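Local coordinates for peroxidase (Cellulomonas bogoriensis 69B4 = DSM 16987, PDB 6QZO), which binds heme b and probably works as a DyP-type peroxidase, using hydrogen peroxide to oxidise its substrates, at residues V95-L109 with G141-T154. Residues are numbered along the deposited sequence; the frame is centred on the assembly and turned at random.
Sequences VPAALTVTVGFGPGL and GDVVLQVCADDRTT
Thr154 meets the chain entering the Pro96-Leu99 type I' turn with both branches: OG1 donates to Val95 O at 2.9 Å, while CG2 lies 3.4 Å from Pro96 O. With OG1 beside the backbone N (chi1 -56°) and CG2 anti to it, the methyl is brought up against both carbonyl oxygens. Were this residue an alanine, Val95 O would probably lose its hydroxyl mate and the turn be held less firmly against the helix. Beyond the turn, 100-105 and 143-149 run antiparallel, and Thr100-Cys148, Thr102-Gln146 and Gly104-Val144 form hydrogen-bonded pairs. On the apolar face Leu145 CD2 sits between two valines, 3.9 Å from both Val101 CG1 and Val103 CG2; Leu99 CD1 reaches Val147 CG1 at 3.8 Å. Helices 152-165 and 61-78 cover this face. On the other, Thr102 and Gln146 lie side by side, but their polar ends bond elsewhere: OG1 to Ala38 O, the amide to Gly39 O and Tyr331 OH. Asp151 N-caps helix 152-165, accepting from Thr154 N at 3.1 Å through the anti lone pair of OD1; OD1 also forms a salt bridge to Arg181 of the second subunit, and OD2 accepts from Ser182 N of that subunit. Strands 100-105 and 143-149 form one side of the four-stranded antiparallel sheet in the N-terminal ferredoxin-like half of the DyP peroxidase fold.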
ATOM      1  N   VAL A  95       2.421   7.565  16.856  1.00 21.04           N
ATOM      2  CA  VAL A  95       3.621   6.853  16.338  1.00 20.41           C
ATOM      3  C   VAL A  95       4.119   7.611  15.116  1.00 19.65           C
ATOM      4  O   VAL A  95       3.562   7.462  14.030  1.00 19.45           O
ATOM      5  CB  VAL A  95       3.308   5.381  16.029  1.00 20.64           C
ATOM      6  CG1 VAL A  95       4.499   4.647  15.412  1.00 20.67           C
ATOM      7  CG2 VAL A  95       2.821   4.652  17.273  1.00 21.17           C
ATOM      8  N   PRO A  96       5.154   8.473  15.256  1.00 19.40           N
ATOM      9  CA  PRO A  96       5.599   9.320  14.150  1.00 18.74           C
ATOM     10  C   PRO A  96       6.245   8.530  13.003  1.00 17.99           C
ATOM     11  O   PRO A  96       6.073   8.933  11.888  1.00 17.51           O
ATOM     12  CB  PRO A  96       6.580  10.301  14.811  1.00 19.11           C
ATOM     13  CG  PRO A  96       7.097   9.543  16.003  1.00 19.99           C
ATOM     14  CD  PRO A  96       5.922   8.716  16.490  1.00 20.04           C
ATOM     15  N   ALA A  97       6.999   7.472  13.303  1.00 18.01           N
ATOM     16  CA  ALA A  97       7.567   6.548  12.292  1.00 17.49           C
ATOM     17  C   ALA A  97       8.311   7.330  11.189  1.00 17.01           C
ATOM     18  O   ALA A  97       8.080   7.048   9.989  1.00 16.82           O
ATOM     19  CB  ALA A  97       6.452   5.715  11.703  1.00 17.20           C
ATOM     20  N   ALA A  98       9.173   8.269  11.579  1.00 16.96           N
ATOM     21  CA  ALA A  98      10.023   9.090  10.679  1.00 16.63           C
ATOM     22  C   ALA A  98       9.172   9.912   9.697  1.00 16.07           C
ATOM     23  O   ALA A  98       9.675  10.227   8.614  1.00 15.71           O
ATOM     24  CB  ALA A  98      11.001   8.196   9.959  1.00 16.58           C
ATOM     25  N   LEU A  99       7.938  10.269  10.063  1.00 15.93           N
ATOM     26  CA  LEU A  99       7.025  11.027   9.165  1.00 15.73           C
ATOM     27  C   LEU A  99       7.736  12.298   8.685  1.00 16.08           C
ATOM     28  O   LEU A  99       8.293  13.004   9.545  1.00 16.34           O
ATOM     29  CB  LEU A  99       5.739  11.406   9.900  1.00 15.64           C
ATOM     30  CG  LEU A  99       4.705  12.165   9.066  1.00 15.11           C
ATOM     31  CD1 LEU A  99       4.265  11.344   7.868  1.00 14.69           C
ATOM     32  CD2 LEU A  99       3.495  12.527   9.927  1.00 15.12           C
ATOM     33  N   THR A 100       7.694  12.552   7.369  1.00 16.19           N
ATOM     34  CA  THR A 100       7.997  13.858   6.733  1.00 16.42           C
ATOM     35  C   THR A 100       6.832  14.259   5.826  1.00 16.22           C
ATOM     36  O   THR A 100       6.159  13.354   5.285  1.00 16.35           O
ATOM     37  CB  THR A 100       9.289  13.824   5.900  1.00 16.55           C
ATOM     38  OG1 THR A 100       9.164  12.877   4.835  1.00 16.19           O
ATOM     39  CG2 THR A 100      10.511  13.501   6.726  1.00 16.96           C
ATOM     40  N   VAL A 101       6.595  15.564   5.713  1.00 16.27           N
ATOM     41  CA  VAL A 101       5.691  16.191   4.713  1.00 16.02           C
ATOM     42  C   VAL A 101       6.538  17.219   3.986  1.00 16.35           C
ATOM     43  O   VAL A 101       7.155  18.048   4.692  1.00 17.83           O
ATOM     44  CB  VAL A 101       4.461  16.846   5.368  1.00 16.02           C
ATOM     45  CG1 VAL A 101       3.507  17.448   4.336  1.00 15.84           C
ATOM     46  CG2 VAL A 101       3.724  15.854   6.251  1.00 15.86           C
ATOM     47  N   THR A 102       6.636  17.117   2.663  1.00 15.80           N
ATOM     48  CA  THR A 102       7.350  18.083   1.793  1.00 15.76           C
ATOM     49  C   THR A 102       6.290  18.790   0.952  1.00 15.81           C
ATOM     50  O   THR A 102       5.483  18.062   0.307  1.00 15.27           O
ATOM     51  CB  THR A 102       8.394  17.368   0.930  1.00 15.63           C
ATOM     52  OG1 THR A 102       9.188  16.503   1.759  1.00 15.67           O
ATOM     53  CG2 THR A 102       9.280  18.329   0.172  1.00 15.62           C
ATOM     54  N   VAL A 103       6.251  20.128   1.011  1.00 16.13           N
ATOM     55  CA  VAL A 103       5.237  20.960   0.296  1.00 16.14           C
ATOM     56  C   VAL A 103       5.875  21.518  -0.972  1.00 16.14           C
ATOM     57  O   VAL A 103       6.958  22.128  -0.883  1.00 16.32           O
ATOM     58  CB  VAL A 103       4.720  22.108   1.185  1.00 16.43           C
ATOM     59  CG1 VAL A 103       3.579  22.867   0.526  1.00 16.37           C
ATOM     60  CG2 VAL A 103       4.304  21.593   2.550  1.00 16.73           C
ATOM     61  N   GLY A 104       5.206  21.318  -2.104  1.00 16.26           N
ATOM     62  CA  GLY A 104       5.616  21.857  -3.413  1.00 16.43           C
ATOM     63  C   GLY A 104       4.484  22.677  -3.987  1.00 16.69           C
ATOM     64  O   GLY A 104       3.298  22.313  -3.760  1.00 16.49           O
ATOM     65  N   PHE A 105       4.831  23.746  -4.694  1.00 17.18           N
ATOM     66  CA  PHE A 105       3.868  24.680  -5.321  1.00 17.82           C
ATOM     67  C   PHE A 105       3.939  24.518  -6.837  1.00 18.12           C
ATOM     68  O   PHE A 105       5.042  24.576  -7.397  1.00 18.25           O
ATOM     69  CB  PHE A 105       4.170  26.133  -4.962  1.00 18.23           C
ATOM     70  CG  PHE A 105       4.277  26.445  -3.492  1.00 18.29           C
ATOM     71  CD1 PHE A 105       3.570  25.712  -2.547  1.00 18.14           C
ATOM     72  CD2 PHE A 105       5.045  27.526  -3.070  1.00 18.53           C
ATOM     73  CE1 PHE A 105       3.665  26.038  -1.200  1.00 18.24           C
ATOM     74  CE2 PHE A 105       5.126  27.848  -1.726  1.00 18.58           C
ATOM     75  CZ  PHE A 105       4.443  27.101  -0.793  1.00 18.42           C
ATOM     76  N   GLY A 106       2.781  24.280  -7.445  1.00 18.82           N
ATOM     77  CA  GLY A 106       2.596  24.311  -8.899  1.00 19.51           C
ATOM     78  C   GLY A 106       2.312  25.739  -9.342  1.00 20.10           C
ATOM     79  O   GLY A 106       1.995  26.593  -8.514  1.00 21.24           O
ATOM     80  N   PRO A 107       2.414  26.030 -10.653  1.00 20.31           N
ATOM     81  CA  PRO A 107       2.229  27.389 -11.156  1.00 20.84           C
ATOM     82  C   PRO A 107       0.892  28.001 -10.712  1.00 21.11           C
ATOM     83  O   PRO A 107       0.859  29.175 -10.439  1.00 21.71           O
ATOM     84  CB  PRO A 107       2.314  27.240 -12.682  1.00 20.92           C
ATOM     85  CG  PRO A 107       2.173  25.747 -12.958  1.00 20.63           C
ATOM     86  CD  PRO A 107       2.723  25.064 -11.720  1.00 20.23           C
ATOM     87  N   GLY A 108      -0.162  27.197 -10.691  1.00 21.11           N
ATOM     88  CA  GLY A 108      -1.535  27.609 -10.348  1.00 21.35           C
ATOM     89  C   GLY A 108      -1.622  28.196  -8.953  1.00 21.33           C
ATOM     90  O   GLY A 108      -2.482  29.065  -8.744  1.00 21.07           O
ATOM     91  N   LEU A 109      -0.771  27.753  -8.023  1.00 21.57           N
ATOM     92  CA  LEU A 109      -0.748  28.340  -6.658  1.00 22.27           C
ATOM     93  C   LEU A 109      -0.286  29.792  -6.758  1.00 23.60           C
ATOM     94  O   LEU A 109      -0.926  30.652  -6.142  1.00 24.65           O
ATOM     95  CB  LEU A 109       0.148  27.554  -5.706  1.00 21.84           C
ATOM     96  CG  LEU A 109       0.101  28.052  -4.254  1.00 21.60           C
ATOM     97  CD1 LEU A 109       0.059  26.901  -3.252  1.00 21.09           C
ATOM     98  CD2 LEU A 109       1.288  28.958  -3.952  1.00 21.57           C
ATOM     99  N   GLY A 141      -1.260  19.799 -10.882  1.00 16.26           N
ATOM    100  CA  GLY A 141      -1.597  20.084  -9.479  1.00 15.87           C
ATOM    101  C   GLY A 141      -1.092  21.467  -9.072  1.00 15.79           C
ATOM    102  O   GLY A 141       0.050  21.761  -9.352  1.00 15.85           O
ATOM    103  N   ASP A 142      -1.937  22.270  -8.428  1.00 15.85           N
ATOM    104  CA  ASP A 142      -1.595  23.602  -7.872  1.00 16.15           C
ATOM    105  C   ASP A 142      -0.638  23.424  -6.693  1.00 16.02           C
ATOM    106  O   ASP A 142       0.251  24.263  -6.529  1.00 15.95           O
ATOM    107  CB  ASP A 142      -2.842  24.362  -7.429  1.00 16.58           C
ATOM    108  CG  ASP A 142      -3.759  24.722  -8.589  1.00 17.00           C
ATOM    109  OD1 ASP A 142      -3.257  24.835  -9.703  1.00 17.43           O
ATOM    110  OD2 ASP A 142      -4.953  24.899  -8.367  1.00 17.18           O
ATOM    111  N   VAL A 143      -0.791  22.354  -5.909  1.00 15.74           N
ATOM    112  CA  VAL A 143       0.098  22.112  -4.736  1.00 15.71           C
ATOM    113  C   VAL A 143       0.214  20.605  -4.520  1.00 15.52           C
ATOM    114  O   VAL A 143      -0.701  19.879  -4.923  1.00 16.32           O
ATOM    115  CB  VAL A 143      -0.411  22.858  -3.490  1.00 15.83           C
ATOM    116  CG1 VAL A 143      -1.789  22.366  -3.086  1.00 15.91           C
ATOM    117  CG2 VAL A 143       0.558  22.766  -2.327  1.00 15.67           C
ATOM    118  N   VAL A 144       1.314  20.168  -3.926  1.00 15.16           N
ATOM    119  CA  VAL A 144       1.568  18.736  -3.643  1.00 14.78           C
ATOM    120  C   VAL A 144       2.087  18.603  -2.220  1.00 14.72           C
ATOM    121  O   VAL A 144       2.910  19.433  -1.805  1.00 14.88           O
ATOM    122  CB  VAL A 144       2.573  18.131  -4.624  1.00 14.65           C
ATOM    123  CG1 VAL A 144       3.934  18.827  -4.523  1.00 14.67           C
ATOM    124  CG2 VAL A 144       2.703  16.621  -4.426  1.00 14.51           C
ATOM    125  N   LEU A 145       1.627  17.562  -1.523  1.00 14.55           N
ATOM    126  CA  LEU A 145       2.231  17.091  -0.256  1.00 14.46           C
ATOM    127  C   LEU A 145       2.898  15.744  -0.534  1.00 14.40           C
ATOM    128  O   LEU A 145       2.176  14.767  -0.811  1.00 14.19           O
ATOM    129  CB  LEU A 145       1.122  16.962   0.793  1.00 14.50           C
ATOM    130  CG  LEU A 145       0.335  18.249   1.057  1.00 14.39           C
ATOM    131  CD1 LEU A 145      -0.893  17.955   1.902  1.00 14.29           C
ATOM    132  CD2 LEU A 145       1.222  19.279   1.716  1.00 14.53           C
ATOM    133  N   GLN A 146       4.229  15.695  -0.496  1.00 14.47           N
ATOM    134  CA  GLN A 146       4.936  14.396  -0.449  1.00 14.20           C
ATOM    135  C   GLN A 146       4.944  13.960   1.009  1.00 14.36           C
ATOM    136  O   GLN A 146       5.673  14.595   1.808  1.00 15.04           O
ATOM    137  CB  GLN A 146       6.357  14.479  -1.000  1.00 14.04           C
ATOM    138  CG  GLN A 146       7.081  13.137  -0.916  1.00 13.83           C
ATOM    139  CD  GLN A 146       8.548  13.274  -1.211  1.00 13.91           C
ATOM    140  OE1 GLN A 146       8.970  13.244  -2.360  1.00 13.75           O
ATOM    141  NE2 GLN A 146       9.334  13.419  -0.157  1.00 14.31           N
ATOM    142  N   VAL A 147       4.148  12.940   1.334  1.00 13.95           N
ATOM    143  CA  VAL A 147       4.020  12.391   2.714  1.00 13.85           C
ATOM    144  C   VAL A 147       4.740  11.045   2.742  1.00 14.04           C
ATOM    145  O   VAL A 147       4.333  10.113   1.967  1.00 13.58           O
ATOM    146  CB  VAL A 147       2.548  12.254   3.139  1.00 13.60           C
ATOM    147  CG1 VAL A 147       2.410  11.983   4.632  1.00 13.72           C
ATOM    148  CG2 VAL A 147       1.753  13.485   2.754  1.00 13.53           C
ATOM    149  N   CYS A 148       5.783  10.965   3.576  1.00 14.59           N
ATOM    150  CA  CYS A 148       6.682   9.792   3.691  1.00 15.01           C
ATOM    151  C   CYS A 148       6.722   9.316   5.140  1.00 15.37           C
ATOM    152  O   CYS A 148       6.825  10.189   6.020  1.00 15.92           O
ATOM    153  CB  CYS A 148       8.095  10.157   3.276  1.00 15.16           C
ATOM    154  SG  CYS A 148       8.232  10.435   1.501  1.00 15.27           S
ATOM    155  N   ALA A 149       6.698   7.999   5.351  1.00 15.41           N
ATOM    156  CA  ALA A 149       6.798   7.374   6.690  1.00 15.92           C
ATOM    157  C   ALA A 149       7.171   5.894   6.585  1.00 16.19           C
ATOM    158  O   ALA A 149       6.999   5.290   5.512  1.00 16.76           O
ATOM    159  CB  ALA A 149       5.511   7.557   7.452  1.00 15.92           C
ATOM    160  N   ASP A 150       7.659   5.338   7.689  1.00 16.70           N
ATOM    161  CA  ASP A 150       8.035   3.909   7.819  1.00 17.04           C
ATOM    162  C   ASP A 150       6.830   3.087   8.282  1.00 17.36           C
ATOM    163  O   ASP A 150       7.044   1.911   8.626  1.00 18.14           O
ATOM    164  CB  ASP A 150       9.207   3.743   8.792  1.00 17.39           C
ATOM    165  CG  ASP A 150      10.558   3.891   8.140  1.00 17.32           C
ATOM    166  OD1 ASP A 150      10.650   3.604   6.918  1.00 16.84           O
ATOM    167  OD2 ASP A 150      11.503   4.289   8.851  1.00 17.92           O
ATOM    168  N   ASP A 151       5.630   3.673   8.299  1.00 17.39           N
ATOM    169  CA  ASP A 151       4.384   2.990   8.740  1.00 17.72           C
ATOM    170  C   ASP A 151       3.182   3.518   7.958  1.00 17.66           C
ATOM    171  O   ASP A 151       3.024   4.728   7.870  1.00 17.93           O
ATOM    172  CB  ASP A 151       4.151   3.168  10.238  1.00 18.15           C
ATOM    173  CG  ASP A 151       3.004   2.304  10.734  1.00 18.46           C
ATOM    174  OD1 ASP A 151       1.845   2.753  10.634  1.00 18.36           O
ATOM    175  OD2 ASP A 151       3.280   1.148  11.148  1.00 18.81           O
ATOM    176  N   ARG A 152       2.334   2.612   7.464  1.00 18.37           N
ATOM    177  CA  ARG A 152       1.229   2.896   6.518  1.00 18.31           C
ATOM    178  C   ARG A 152       0.028   3.494   7.259  1.00 18.05           C
ATOM    179  O   ARG A 152      -0.717   4.279   6.640  1.00 18.17           O
ATOM    180  CB  ARG A 152       0.868   1.634   5.751  1.00 19.19           C
ATOM    181  CG  ARG A 152       0.010   1.903   4.539  1.00 20.01           C
ATOM    182  CD  ARG A 152       0.607   2.776   3.457  1.00 20.03           C
ATOM    183  NE  ARG A 152      -0.478   2.854   2.506  1.00 20.77           N
ATOM    184  CZ  ARG A 152      -1.555   3.658   2.568  1.00 21.00           C
ATOM    185  NH1 ARG A 152      -1.744   4.511   3.565  1.00 21.28           N
ATOM    186  NH2 ARG A 152      -2.474   3.555   1.626  1.00 21.05           N
ATOM    187  N   THR A 153      -0.178   3.142   8.518  1.00 17.68           N
ATOM    188  CA  THR A 153      -1.271   3.714   9.350  1.00 17.48           C
ATOM    189  C   THR A 153      -0.930   5.170   9.671  1.00 17.53           C
ATOM    190  O   THR A 153      -1.817   6.018   9.532  1.00 17.50           O
ATOM    191  CB  THR A 153      -1.516   2.873  10.608  1.00 17.51           C
ATOM    192  OG1 THR A 153      -1.874   1.572  10.160  1.00 17.37           O
ATOM    193  CG2 THR A 153      -2.602   3.439  11.491  1.00 17.62           C
ATOM    194  N   THR A 154       0.313   5.439  10.082  1.00 17.88           N
ATOM    195  CA  THR A 154       0.849   6.810  10.311  1.00 18.07           C
ATOM    196  C   THR A 154       0.630   7.657   9.055  1.00 17.87           C
ATOM    197  O   THR A 154       0.194   8.824   9.176  1.00 18.44           O
ATOM    198  CB  THR A 154       2.339   6.775  10.674  1.00 18.10           C
ATOM    199  OG1 THR A 154       2.538   5.933  11.817  1.00 18.62           O
ATOM    200  CG2 THR A 154       2.889   8.153  10.963  1.00 18.29           C
TER